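Local coordinates for ESAT-6/WXG100 secretion system protein (Streptococcus gallolyticus, PDB 7JQE), which probably takes part in toxin export as the extracellular region of EsaA, a membrane subunit of the bacterial type VIIb secretion system, at residues 125-130 against 141-146; 161-166 against 475-480; 327-332 against 355-360; 337-342 against 371-376. All coordinates share one frame; numbering follows the deposited sequence.

Interaction 1. Residues 125-130 against 141-146; sequences ATRSKV and LDINSY. With EDO (1,2-ethanediol), chain O; EDO (1,2-ethanediol), chain P; EDO (1,2-ethanediol), chain L.
In the helical bundle at one end of this fragment, Arg127 of the long helix 102-135 reaches across to Leu141, which lies in the loop leading on to helix 152-164. The bond falls on the backbone: NH1 of Arg127 donates to O of Leu141 at 3.1 Å with an N-H...O angle of 156°, while NH2 adds a weak bond of 3.4 Å to the same O of Leu141. The carbonyl therefore sits at the edge of the guanidinium, close to its plane, and one oxygen takes two N-H groups. Arginine suits the place because its long chain spans the gap; CG runs anti to the backbone N (chi1 -170°), and a bend at chi3 (64°) turns the guanidinium to the loop. Apolar atoms flank the bond: CB of Leu141 is 4.1 Å from NH1 of Arg127, and CG2 of Ile143 approaches the same NH1 obliquely. Farther along the loop, at the surface, OD1 of Asn144 accepts from two ethanediols, probably left by the crystallisation liquor, and OG of Ser145 donates to a third. NH1 of Arg127 has a second partner, OG1 of Thr480, so this buried charge links three elements: helix 102-135, the loop after it and helix 462-491. Leu141 turns its own side chain to Ile159 of helix 152-164, whereas Lys129 forms a salt bridge with Glu478 of the second subunit.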
loop_
_atom_site.group_PDB
_atom_site.type_symbol
_atom_site.label_atom_id
_atom_site.label_comp_id
_atom_site.label_asym_id
_atom_site.label_seq_id
_atom_site.Cartn_x
_atom_site.Cartn_y
_atom_site.Cartn_z
ATOM N N ALA A 125 9.787 -56.803 2.926
ATOM C CA ALA A 125 9.461 -55.740 3.870
ATOM C C ALA A 125 10.034 -54.404 3.420
ATOM O O ALA A 125 9.369 -53.368 3.541
ATOM C CB ALA A 125 9.970 -56.102 5.265
ATOM N N THR A 126 11.268 -54.402 2.907
ATOM C CA THR A 126 11.850 -53.152 2.427
ATOM C C THR A 126 11.172 -52.682 1.150
ATOM O O THR A 126 11.047 -51.475 0.925
ATOM C CB THR A 126 13.354 -53.314 2.193
ATOM O OG1 THR A 126 13.572 -54.024 0.970
ATOM C CG2 THR A 126 13.995 -54.076 3.337
ATOM N N ARG A 127 10.731 -53.613 0.303
ATOM C CA ARG A 127 9.954 -53.220 -0.866
ATOM C C ARG A 127 8.657 -52.542 -0.446
ATOM O O ARG A 127 8.178 -51.624 -1.123
ATOM C CB ARG A 127 9.674 -54.440 -1.741
ATOM C CG ARG A 127 9.082 -54.121 -3.101
ATOM C CD ARG A 127 8.680 -55.400 -3.839
ATOM N NE ARG A 127 7.621 -56.121 -3.136
ATOM C CZ ARG A 127 6.667 -56.818 -3.742
ATOM N NH1 ARG A 127 6.634 -56.892 -5.066
ATOM N NH2 ARG A 127 5.741 -57.434 -3.021
ATOM N N SER A 128 8.085 -52.972 0.682
ATOM C CA SER A 128 6.891 -52.319 1.206
ATOM C C SER A 128 7.188 -50.887 1.640
ATOM O O SER A 128 6.447 -49.958 1.302
ATOM C CB SER A 128 6.318 -53.132 2.365
ATOM O OG SER A 128 5.361 -54.060 1.895
ATOM N N LYS A 129 8.274 -50.689 2.393
ATOM C CA LYS A 129 8.635 -49.342 2.823
ATOM C C LYS A 129 8.910 -48.434 1.632
ATOM O O LYS A 129 8.592 -47.238 1.667
ATOM C CB LYS A 129 9.844 -49.390 3.757
ATOM C CG LYS A 129 9.579 -50.133 5.054
ATOM C CD LYS A 129 10.769 -50.078 6.000
ATOM C CE LYS A 129 10.557 -51.001 7.192
ATOM N NZ LYS A 129 11.648 -50.911 8.199
ATOM N N VAL A 130 9.503 -48.979 0.566
ATOM C CA VAL A 130 9.720 -48.176 -0.634
ATOM C C VAL A 130 8.386 -47.757 -1.239
ATOM O O VAL A 130 8.234 -46.627 -1.720
ATOM C CB VAL A 130 10.591 -48.942 -1.648
ATOM C CG1 VAL A 130 10.463 -48.332 -3.034
ATOM C CG2 VAL A 130 12.049 -48.941 -1.203
ATOM N N LEU A 141 2.815 -55.646 -5.108
ATOM C CA LEU A 141 2.662 -56.212 -6.440
ATOM C C LEU A 141 2.940 -57.708 -6.400
ATOM O O LEU A 141 3.938 -58.148 -5.822
ATOM C CB LEU A 141 3.605 -55.515 -7.416
ATOM C CG LEU A 141 3.373 -55.778 -8.904
ATOM C CD1 LEU A 141 2.041 -55.191 -9.340
ATOM C CD2 LEU A 141 4.515 -55.204 -9.727
ATOM N N ASP A 142 2.047 -58.490 -7.006
ATOM C CA ASP A 142 2.144 -59.946 -6.978
ATOM C C ASP A 142 3.122 -60.423 -8.049
ATOM O O ASP A 142 2.897 -60.216 -9.246
ATOM C CB ASP A 142 0.762 -60.567 -7.176
ATOM C CG ASP A 142 0.819 -62.060 -7.393
ATOM O OD1 ASP A 142 1.005 -62.803 -6.405
ATOM O OD2 ASP A 142 0.676 -62.492 -8.558
ATOM N N ILE A 143 4.205 -61.075 -7.617
ATOM C CA ILE A 143 5.259 -61.480 -8.542
ATOM C C ILE A 143 4.812 -62.582 -9.493
ATOM O O ILE A 143 5.394 -62.733 -10.573
ATOM C CB ILE A 143 6.512 -61.948 -7.775
ATOM C CG1 ILE A 143 6.223 -63.258 -7.040
ATOM C CG2 ILE A 143 6.978 -60.874 -6.804
ATOM C CD1 ILE A 143 7.462 -63.953 -6.507
ATOM N N ASN A 144 3.789 -63.357 -9.119
ATOM C CA ASN A 144 3.428 -64.549 -9.883
ATOM C C ASN A 144 3.239 -64.264 -11.368
ATOM O O ASN A 144 3.564 -65.109 -12.207
ATOM C CB ASN A 144 2.155 -65.168 -9.301
ATOM C CG ASN A 144 1.451 -66.085 -10.281
ATOM O OD1 ASN A 144 1.717 -67.286 -10.329
ATOM N ND2 ASN A 144 0.543 -65.521 -11.069
ATOM N N SER A 145 2.720 -63.084 -11.714
ATOM C CA SER A 145 2.386 -62.805 -13.107
ATOM C C SER A 145 3.622 -62.779 -13.999
ATOM O O SER A 145 3.529 -63.076 -15.196
ATOM C CB SER A 145 1.637 -61.475 -13.209
ATOM O OG SER A 145 1.360 -61.150 -14.561
ATOM N N TYR A 146 4.780 -62.424 -13.445
ATOM C CA TYR A 146 6.006 -62.278 -14.218
ATOM C C TYR A 146 6.974 -63.432 -14.010
ATOM O O TYR A 146 8.032 -63.459 -14.648
ATOM C CB TYR A 146 6.700 -60.958 -13.862
ATOM C CG TYR A 146 5.743 -59.842 -13.496
ATOM C CD1 TYR A 146 5.319 -59.668 -12.185
ATOM C CD2 TYR A 146 5.263 -58.967 -14.460
ATOM C CE1 TYR A 146 4.446 -58.662 -11.845
ATOM C CE2 TYR A 146 4.386 -57.954 -14.130
ATOM C CZ TYR A 146 3.982 -57.805 -12.821
ATOM O OH TYR A 146 3.109 -56.799 -12.486
HETATM C C1 EDO O . 1.573 -70.115 -12.559
HETATM O O1 EDO O . 2.264 -68.861 -12.596
HETATM C C2 EDO O . 0.711 -70.264 -13.810
HETATM O O2 EDO O . -0.138 -71.412 -13.685
HETATM C C1 EDO P . 0.482 -69.344 -6.681
HETATM O O1 EDO P . -0.143 -68.238 -7.347
HETATM C C2 EDO P . 1.105 -70.287 -7.706
HETATM O O2 EDO P . 2.187 -69.643 -8.389
HETATM C C1 EDO L . 0.068 -58.158 -17.218
HETATM O O1 EDO L . 0.538 -58.593 -15.937
HETATM C C2 EDO L . 0.864 -58.853 -18.316
HETATM O O2 EDO L . 0.370 -58.444 -19.598
#

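Interaction 2. Residues 161-166 against 475-480; sequences IDLLNQ and LYTELT. With EDO (1,2-ethanediol), chain L.
Leu163, in the last turn of helix 152-164, sets both methyls on the ring of Tyr476 and one of them also on Thr477, both from helix 462-491. CD1 of Leu163 lies 3.6 Å from CD2 of Tyr476, and CD2 of Leu163 is 3.8 Å from that same ring carbon and also near CE2. The two side chains cross at about a right angle, with CD1 neither squarely over the ring nor in its plane. CD1 of Leu163 also rests 3.6 Å from OG1 of Thr477. CG of Tyr476 stands anti to the backbone N (chi1 -161°), which carries the phenol out from its helix toward helix 102-135 and the loop after it. There its OH bonds to the backbone N of Leu141, fixing the ring's far end. One turn on, Thr480 grips O of Tyr476 twice, through its N and through its OG1 at 3.1 Å, from opposite faces of the carbonyl plane. Thr477 is likewise tied to its own helix, OG1 bonding to O of Val473. With both hydroxyls thus partnered, leucine methyls suit the place, and the two helices are joined here by buried van der Waals packing, without a hydrogen bond between the segments.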
loop_
_atom_site.group_PDB
_atom_site.type_symbol
_atom_site.label_atom_id
_atom_site.label_comp_id
_atom_site.label_asym_id
_atom_site.label_seq_id
_atom_site.Cartn_x
_atom_site.Cartn_y
_atom_site.Cartn_z
ATOM N N ILE A 161 5.324 -51.403 -16.664
ATOM C CA ILE A 161 4.063 -51.088 -17.329
ATOM C C ILE A 161 2.884 -51.346 -16.400
ATOM O O ILE A 161 1.889 -50.612 -16.419
ATOM C CB ILE A 161 3.935 -51.883 -18.640
ATOM C CG1 ILE A 161 4.985 -51.414 -19.650
ATOM C CG2 ILE A 161 2.531 -51.752 -19.208
ATOM C CD1 ILE A 161 4.901 -52.113 -20.985
ATOM N N ASP A 162 2.973 -52.391 -15.574
ATOM C CA ASP A 162 1.888 -52.674 -14.637
ATOM C C ASP A 162 1.824 -51.631 -13.526
ATOM O O ASP A 162 0.732 -51.267 -13.073
ATOM C CB ASP A 162 2.046 -54.075 -14.048
ATOM C CG ASP A 162 1.473 -55.156 -14.946
ATOM O OD1 ASP A 162 0.538 -54.859 -15.719
ATOM O OD2 ASP A 162 1.954 -56.307 -14.874
ATOM N N LEU A 163 2.978 -51.144 -13.066
ATOM C CA LEU A 163 2.981 -50.166 -11.983
ATOM C C LEU A 163 2.450 -48.815 -12.449
ATOM O O LEU A 163 1.720 -48.143 -11.711
ATOM C CB LEU A 163 4.389 -50.023 -11.407
ATOM C CG LEU A 163 4.860 -51.204 -10.556
ATOM C CD1 LEU A 163 6.358 -51.142 -10.291
ATOM C CD2 LEU A 163 4.088 -51.240 -9.247
ATOM N N LEU A 164 2.797 -48.402 -13.669
ATOM C CA LEU A 164 2.347 -47.102 -14.158
ATOM C C LEU A 164 0.839 -47.068 -14.378
ATOM O O LEU A 164 0.217 -46.011 -14.220
ATOM C CB LEU A 164 3.084 -46.739 -15.447
ATOM C CG LEU A 164 4.574 -46.438 -15.284
ATOM C CD1 LEU A 164 5.222 -46.147 -16.625
ATOM C CD2 LEU A 164 4.772 -45.270 -14.331
ATOM N N ASN A 165 0.236 -48.198 -14.744
ATOM C CA ASN A 165 -1.213 -48.277 -14.886
ATOM C C ASN A 165 -1.920 -48.516 -13.560
ATOM O O ASN A 165 -3.145 -48.676 -13.549
ATOM C CB ASN A 165 -1.596 -49.382 -15.871
ATOM C CG ASN A 165 -1.263 -49.026 -17.303
ATOM O OD1 ASN A 165 -0.589 -49.783 -18.004
ATOM N ND2 ASN A 165 -1.738 -47.868 -17.749
ATOM N N GLN A 166 -1.183 -48.542 -12.452
ATOM C CA GLN A 166 -1.748 -48.825 -11.143
ATOM C C GLN A 166 -1.562 -47.697 -10.139
ATOM O O GLN A 166 -2.323 -47.630 -9.168
ATOM C CB GLN A 166 -1.133 -50.114 -10.569
ATOM C CG GLN A 166 -1.821 -50.655 -9.332
ATOM C CD GLN A 166 -1.296 -52.024 -8.924
ATOM O OE1 GLN A 166 -0.585 -52.686 -9.682
ATOM N NE2 GLN A 166 -1.648 -52.453 -7.718
ATOM N N LEU A 475 12.879 -48.016 -8.372
ATOM C CA LEU A 475 13.247 -48.753 -7.168
ATOM C C LEU A 475 12.323 -49.946 -6.954
ATOM O O LEU A 475 12.784 -51.070 -6.714
ATOM C CB LEU A 475 13.229 -47.827 -5.952
ATOM C CG LEU A 475 14.366 -46.803 -5.886
ATOM C CD1 LEU A 475 14.176 -45.819 -4.729
ATOM C CD2 LEU A 475 15.709 -47.518 -5.780
ATOM N N TYR A 476 11.010 -49.722 -7.047
ATOM C CA TYR A 476 10.068 -50.816 -6.834
ATOM C C TYR A 476 10.254 -51.915 -7.877
ATOM O O TYR A 476 10.220 -53.107 -7.549
ATOM C CB TYR A 476 8.632 -50.286 -6.851
ATOM C CG TYR A 476 7.638 -51.222 -6.199
ATOM C CD1 TYR A 476 7.370 -51.144 -4.838
ATOM C CD2 TYR A 476 6.980 -52.196 -6.941
ATOM C CE1 TYR A 476 6.470 -52.007 -4.233
ATOM C CE2 TYR A 476 6.080 -53.065 -6.346
ATOM C CZ TYR A 476 5.828 -52.967 -4.992
ATOM O OH TYR A 476 4.936 -53.832 -4.398
ATOM N N THR A 477 10.464 -51.532 -9.139
ATOM C CA THR A 477 10.658 -52.525 -10.192
ATOM C C THR A 477 11.864 -53.408 -9.891
ATOM O O THR A 477 11.778 -54.641 -9.950
ATOM C CB THR A 477 10.825 -51.835 -11.548
ATOM O OG1 THR A 477 9.645 -51.087 -11.858
ATOM C CG2 THR A 477 11.057 -52.861 -12.640
ATOM N N GLU A 478 12.997 -52.788 -9.555
ATOM C CA GLU A 478 14.216 -53.554 -9.317
ATOM C C GLU A 478 14.078 -54.455 -8.097
ATOM O O GLU A 478 14.606 -55.574 -8.081
ATOM C CB GLU A 478 15.406 -52.605 -9.170
ATOM C CG GLU A 478 15.748 -51.871 -10.455
ATOM C CD GLU A 478 16.903 -50.902 -10.298
ATOM O OE1 GLU A 478 17.387 -50.727 -9.161
ATOM O OE2 GLU A 478 17.325 -50.311 -11.317
ATOM N N LEU A 479 13.373 -53.990 -7.063
ATOM C CA LEU A 479 13.161 -54.829 -5.889
ATOM C C LEU A 479 12.228 -55.992 -6.202
ATOM O O LEU A 479 12.436 -57.108 -5.712
ATOM C CB LEU A 479 12.613 -53.995 -4.736
ATOM C CG LEU A 479 13.584 -52.969 -4.150
ATOM C CD1 LEU A 479 12.821 -51.849 -3.451
ATOM C CD2 LEU A 479 14.551 -53.644 -3.194
ATOM N N THR A 480 11.191 -55.753 -7.009
ATOM C CA THR A 480 10.323 -56.853 -7.417
ATOM C C THR A 480 11.089 -57.863 -8.262
ATOM O O THR A 480 10.963 -59.076 -8.062
ATOM C CB THR A 480 9.113 -56.321 -8.186
ATOM O OG1 THR A 480 8.292 -55.544 -7.311
ATOM C CG2 THR A 480 8.290 -57.478 -8.735
HETATM C C1 EDO L . 0.068 -58.158 -17.218
HETATM O O1 EDO L . 0.538 -58.593 -15.937
HETATM C C2 EDO L . 0.864 -58.853 -18.316
HETATM O O2 EDO L . 0.370 -58.444 -19.598
#

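Interaction 3. Residues 327-332 against 355-360; sequences TTVTIS and QSLKIS
Ile331 and Ile359 meet in the core of a two-sheet β-sandwich, each projecting from its own sheet. Strand 327-335 belongs to the four-stranded sheet and strand 355-363 to the three-stranded one, and they face each other instead of pairing: the CA atoms of Ile331 and Ile359 are 9.3 Å apart and no hydrogen bond joins the segments. The two isoleucines, which with Leu357 have the most surface buried here, reach toward each other tip to tip, CD1 of Ile331 standing 4.2 Å from CG2 of Ile359. Ile331 has CG1 anti to its carbonyl carbon (chi1 -63°) and CD1 stretched onward, which spends the longer branch on the distance between the sheets; Ile359 answers with its shorter one. Beta-branched residues are at home in strands, and the alternation of the strand sorts the faces: Thr328, Thr330 and Ser332 turn to the other side of their sheet, where OG1 of Thr330 and OG of Ser332 bond to ND2 of Asn378. Phe341, from strand 337-341, packs on Ile331, Ile359 and Leu357 and so ties the two halves of the contact together. Leu357 also leans on Val275 of strand 268-275. Two residues before Ile331, Val329 makes the second link between the sheets: leucine branches one carbon farther out than valine, and CD1 of Leu357 comes within 4.2 Å of CG1 of Val329.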
loop_
_atom_site.group_PDB
_atom_site.type_symbol
_atom_site.label_atom_id
_atom_site.label_comp_id
_atom_site.label_asym_id
_atom_site.label_seq_id
_atom_site.Cartn_x
_atom_site.Cartn_y
_atom_site.Cartn_z
ATOM N N THR A 327 -33.221 79.155 5.182
ATOM C CA THR A 327 -32.393 78.385 4.263
ATOM C C THR A 327 -32.805 76.922 4.332
ATOM O O THR A 327 -32.836 76.333 5.417
ATOM C CB THR A 327 -30.905 78.535 4.594
ATOM O OG1 THR A 327 -30.608 79.915 4.854
ATOM C CG2 THR A 327 -30.055 78.057 3.431
ATOM N N THR A 328 -33.118 76.343 3.177
ATOM C CA THR A 328 -33.673 74.998 3.094
ATOM C C THR A 328 -32.563 73.994 2.798
ATOM O O THR A 328 -31.833 74.137 1.810
ATOM C CB THR A 328 -34.762 74.930 2.021
ATOM O OG1 THR A 328 -34.193 75.230 0.741
ATOM C CG2 THR A 328 -35.871 75.935 2.327
ATOM N N VAL A 329 -32.443 72.983 3.653
ATOM C CA VAL A 329 -31.454 71.921 3.513
ATOM C C VAL A 329 -32.179 70.637 3.133
ATOM O O VAL A 329 -33.210 70.302 3.728
ATOM C CB VAL A 329 -30.648 71.738 4.812
ATOM C CG1 VAL A 329 -29.611 70.635 4.650
ATOM C CG2 VAL A 329 -29.993 73.055 5.213
ATOM N N THR A 330 -31.638 69.917 2.149
ATOM C CA THR A 330 -32.324 68.761 1.585
ATOM C C THR A 330 -31.340 67.637 1.293
ATOM O O THR A 330 -30.119 67.821 1.301
ATOM C CB THR A 330 -33.071 69.119 0.295
ATOM O OG1 THR A 330 -32.122 69.425 -0.735
ATOM C CG2 THR A 330 -33.984 70.316 0.519
ATOM N N ILE A 331 -31.903 66.463 1.020
ATOM C CA ILE A 331 -31.164 65.268 0.625
ATOM C C ILE A 331 -31.722 64.816 -0.717
ATOM O O ILE A 331 -32.905 64.469 -0.812
ATOM C CB ILE A 331 -31.294 64.149 1.672
ATOM C CG1 ILE A 331 -30.672 64.578 3.002
ATOM C CG2 ILE A 331 -30.676 62.859 1.157
ATOM C CD1 ILE A 331 -31.274 63.882 4.202
ATOM N N SER A 332 -30.880 64.812 -1.748
ATOM C CA SER A 332 -31.337 64.515 -3.098
ATOM C C SER A 332 -30.458 63.455 -3.752
ATOM O O SER A 332 -29.314 63.227 -3.353
ATOM C CB SER A 332 -31.354 65.778 -3.973
ATOM O OG SER A 332 -30.040 66.249 -4.215
ATOM N N GLN A 355 -26.921 75.387 13.473
ATOM C CA GLN A 355 -27.621 74.222 13.994
ATOM C C GLN A 355 -26.882 72.963 13.566
ATOM O O GLN A 355 -26.044 72.994 12.662
ATOM C CB GLN A 355 -29.070 74.204 13.494
ATOM C CG GLN A 355 -29.956 73.113 14.043
ATOM C CD GLN A 355 -31.413 73.356 13.693
ATOM O OE1 GLN A 355 -31.783 74.449 13.257
ATOM N NE2 GLN A 355 -32.247 72.341 13.879
ATOM N N SER A 356 -27.197 71.860 14.238
ATOM C CA SER A 356 -26.677 70.545 13.892
ATOM C C SER A 356 -27.827 69.656 13.441
ATOM O O SER A 356 -28.903 69.666 14.046
ATOM C CB SER A 356 -25.947 69.900 15.076
ATOM O OG SER A 356 -24.882 70.718 15.527
ATOM N N LEU A 357 -27.599 68.894 12.376
ATOM C CA LEU A 357 -28.597 67.983 11.837
ATOM C C LEU A 357 -28.037 66.568 11.813
ATOM O O LEU A 357 -26.858 66.360 11.505
ATOM C CB LEU A 357 -29.032 68.395 10.428
ATOM C CG LEU A 357 -29.672 69.773 10.269
ATOM C CD1 LEU A 357 -30.019 70.033 8.809
ATOM C CD2 LEU A 357 -30.908 69.911 11.151
ATOM N N LYS A 358 -28.886 65.601 12.141
ATOM C CA LYS A 358 -28.519 64.194 12.164
ATOM C C LYS A 358 -29.153 63.502 10.966
ATOM O O LYS A 358 -30.340 63.694 10.689
ATOM C CB LYS A 358 -28.974 63.538 13.470
ATOM C CG LYS A 358 -28.679 64.376 14.707
ATOM C CD LYS A 358 -27.220 64.289 15.118
ATOM C CE LYS A 358 -26.919 62.935 15.738
ATOM N NZ LYS A 358 -27.802 62.667 16.909
ATOM N N ILE A 359 -28.361 62.707 10.254
ATOM C CA ILE A 359 -28.810 62.023 9.049
ATOM C C ILE A 359 -28.629 60.527 9.240
ATOM O O ILE A 359 -27.529 60.065 9.563
ATOM C CB ILE A 359 -28.053 62.518 7.804
ATOM C CG1 ILE A 359 -28.232 64.031 7.651
ATOM C CG2 ILE A 359 -28.539 61.788 6.561
ATOM C CD1 ILE A 359 -27.514 64.621 6.459
ATOM N N SER A 360 -29.707 59.778 9.048
ATOM C CA SER A 360 -29.688 58.325 9.113
ATOM C C SER A 360 -29.622 57.760 7.701
ATOM O O SER A 360 -30.417 58.142 6.836
ATOM C CB SER A 360 -30.930 57.795 9.832
ATOM O OG SER A 360 -31.235 56.470 9.420
#

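Interaction 4. Residues 337-342 against 371-376; sequences GTVVFA and HTITLD
Strands 337-341 and 371-376 run in the same general direction at 38° to one another, their axes approaching to 7.8 Å, and the backbones come nearest where the CA atoms of Gly337 and Ile373 are 6.1 Å apart. That close approach suits glycine: with no side chain on Gly337, CG1 of Ile373 packs against the peptide itself, 4.1 Å from N of Gly337. Next along, Val339 takes the largest share of the contact. Its CG2 lies 3.7 Å from CG2 of Ile373, the two side chains slanting past each other, while its CG1 is 3.9 Å from both CD1 and CD2 of Leu375. Valine and leucine cross here at about a right angle. Both branches of the valine are thus used, one wedged between the isoleucine and the leucine and the other on the leucine alone. This is face-to-face packing in a β-sandwich: strand 337-341 is an edge strand of the three-stranded sheet within this chain, beside 355-363, whereas 369-379 lies within the four-stranded one, beside 327-335 and 382-392. The chain passes from one sheet to the other just before Gly337. Leu375 places CG between its backbone N and carbonyl carbon (chi1 64°), an uncommon first torsion for leucine, with which CD1 and CD2 both come to lie against Val339. Thr372 and Thr374 point away from the core, and OG1 of Thr374 bonds to OG of Ser335, at the end of the neighbouring strand.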
loop_
_atom_site.group_PDB
_atom_site.type_symbol
_atom_site.label_atom_id
_atom_site.label_comp_id
_atom_site.label_asym_id
_atom_site.label_seq_id
_atom_site.Cartn_x
_atom_site.Cartn_y
_atom_site.Cartn_z
ATOM N N GLY A 337 -29.671 52.807 -0.851
ATOM C CA GLY A 337 -30.285 52.693 0.457
ATOM C C GLY A 337 -31.236 53.851 0.670
ATOM O O GLY A 337 -31.647 54.509 -0.285
ATOM N N THR A 338 -31.569 54.094 1.934
ATOM C CA THR A 338 -32.438 55.200 2.315
ATOM C C THR A 338 -31.658 56.179 3.179
ATOM O O THR A 338 -31.003 55.779 4.145
ATOM C CB THR A 338 -33.684 54.707 3.060
ATOM O OG1 THR A 338 -33.289 53.966 4.218
ATOM C CG2 THR A 338 -34.533 53.817 2.157
ATOM N N VAL A 339 -31.729 57.459 2.826
ATOM C CA VAL A 339 -31.045 58.518 3.558
ATOM C C VAL A 339 -32.079 59.573 3.917
ATOM O O VAL A 339 -32.753 60.112 3.031
ATOM C CB VAL A 339 -29.891 59.124 2.746
ATOM C CG1 VAL A 339 -29.091 60.082 3.604
ATOM C CG2 VAL A 339 -28.998 58.017 2.212
ATOM N N VAL A 340 -32.216 59.856 5.212
ATOM C CA VAL A 340 -33.272 60.726 5.711
ATOM C C VAL A 340 -32.787 61.388 6.992
ATOM O O VAL A 340 -31.923 60.855 7.693
ATOM C CB VAL A 340 -34.585 59.941 5.955
ATOM C CG1 VAL A 340 -35.075 59.284 4.667
ATOM C CG2 VAL A 340 -34.384 58.898 7.047
ATOM N N PHE A 341 -33.341 62.564 7.288
ATOM C CA PHE A 341 -33.062 63.225 8.556
ATOM C C PHE A 341 -33.637 62.410 9.709
ATOM O O PHE A 341 -34.761 61.904 9.632
ATOM C CB PHE A 341 -33.640 64.642 8.568
ATOM C CG PHE A 341 -32.925 65.593 7.650
ATOM C CD1 PHE A 341 -31.608 65.946 7.891
ATOM C CD2 PHE A 341 -33.566 66.132 6.548
ATOM C CE1 PHE A 341 -30.943 66.814 7.050
ATOM C CE2 PHE A 341 -32.907 67.001 5.702
ATOM C CZ PHE A 341 -31.593 67.343 5.954
ATOM N N ALA A 342 -32.865 62.301 10.791
ATOM C CA ALA A 342 -33.156 61.303 11.818
ATOM C C ALA A 342 -34.444 61.611 12.576
ATOM O O ALA A 342 -35.200 60.695 12.918
ATOM C CB ALA A 342 -31.979 61.194 12.787
ATOM N N HIS A 371 -21.222 47.406 -0.789
ATOM C CA HIS A 371 -22.415 48.238 -0.850
ATOM C C HIS A 371 -22.013 49.697 -0.706
ATOM O O HIS A 371 -21.187 50.041 0.147
ATOM C CB HIS A 371 -23.414 47.852 0.243
ATOM C CG HIS A 371 -23.913 46.447 0.128
ATOM N ND1 HIS A 371 -25.080 46.123 -0.529
ATOM C CD2 HIS A 371 -23.397 45.278 0.577
ATOM C CE1 HIS A 371 -25.264 44.816 -0.477
ATOM N NE2 HIS A 371 -24.258 44.279 0.189
ATOM N N THR A 372 -22.600 50.553 -1.545
ATOM C CA THR A 372 -22.274 51.974 -1.566
ATOM C C THR A 372 -23.547 52.801 -1.629
ATOM O O THR A 372 -24.409 52.560 -2.480
ATOM C CB THR A 372 -21.370 52.328 -2.753
ATOM O OG1 THR A 372 -20.042 51.849 -2.507
ATOM C CG2 THR A 372 -21.326 53.833 -2.950
ATOM N N ILE A 373 -23.654 53.777 -0.732
ATOM C CA ILE A 373 -24.718 54.774 -0.757
ATOM C C ILE A 373 -24.130 56.076 -1.277
ATOM O O ILE A 373 -23.043 56.485 -0.850
ATOM C CB ILE A 373 -25.329 54.978 0.640
ATOM C CG1 ILE A 373 -26.132 53.752 1.074
ATOM C CG2 ILE A 373 -26.196 56.227 0.664
ATOM C CD1 ILE A 373 -26.770 53.907 2.441
ATOM N N THR A 374 -24.842 56.726 -2.197
ATOM C CA THR A 374 -24.470 58.052 -2.678
ATOM C C THR A 374 -25.675 58.975 -2.609
ATOM O O THR A 374 -26.799 58.575 -2.928
ATOM C CB THR A 374 -23.939 58.027 -4.121
ATOM O OG1 THR A 374 -24.976 57.597 -5.013
ATOM C CG2 THR A 374 -22.746 57.100 -4.242
ATOM N N LEU A 375 -25.434 60.216 -2.198
ATOM C CA LEU A 375 -26.476 61.232 -2.177
ATOM C C LEU A 375 -25.845 62.597 -2.387
ATOM O O LEU A 375 -24.620 62.743 -2.426
ATOM C CB LEU A 375 -27.258 61.220 -0.861
ATOM C CG LEU A 375 -26.429 61.577 0.375
ATOM C CD1 LEU A 375 -27.178 62.543 1.277
ATOM C CD2 LEU A 375 -26.050 60.307 1.131
ATOM N N ASP A 376 -26.708 63.602 -2.519
ATOM C CA ASP A 376 -26.315 65.003 -2.530
ATOM C C ASP A 376 -26.909 65.681 -1.304
ATOM O O ASP A 376 -28.113 65.567 -1.052
ATOM C CB ASP A 376 -26.788 65.708 -3.811
ATOM C CG ASP A 376 -25.856 65.478 -4.987
ATOM O OD1 ASP A 376 -24.667 65.176 -4.752
ATOM O OD2 ASP A 376 -26.311 65.609 -6.144
#

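How the interactions relate
The four contacts form two clusters at opposite ends of an elongated chain. Interactions 1 and 2, with centres 9 Å apart, share the helical bundle of 102-135, 152-164 and 462-491, touch the second subunit, and are joined by hydrogen bonds, among them that between OH of Tyr146 and OD2 of Asp162. Interactions 3 and 4 have centres 12 Å apart between the same two sheets, their segments alternating along the chain; strands of one contact pair with strands of the other. Interaction 1 closes before interaction 2 opens, and 3 and 4 fall between the segments of 2, about 126 Å separating the centres of 2 and 3. The β-sandwich is thus an excursion from one bundle, consistent with a long extracellular arm whose modelled ends lie at the bundle, probably toward the membrane.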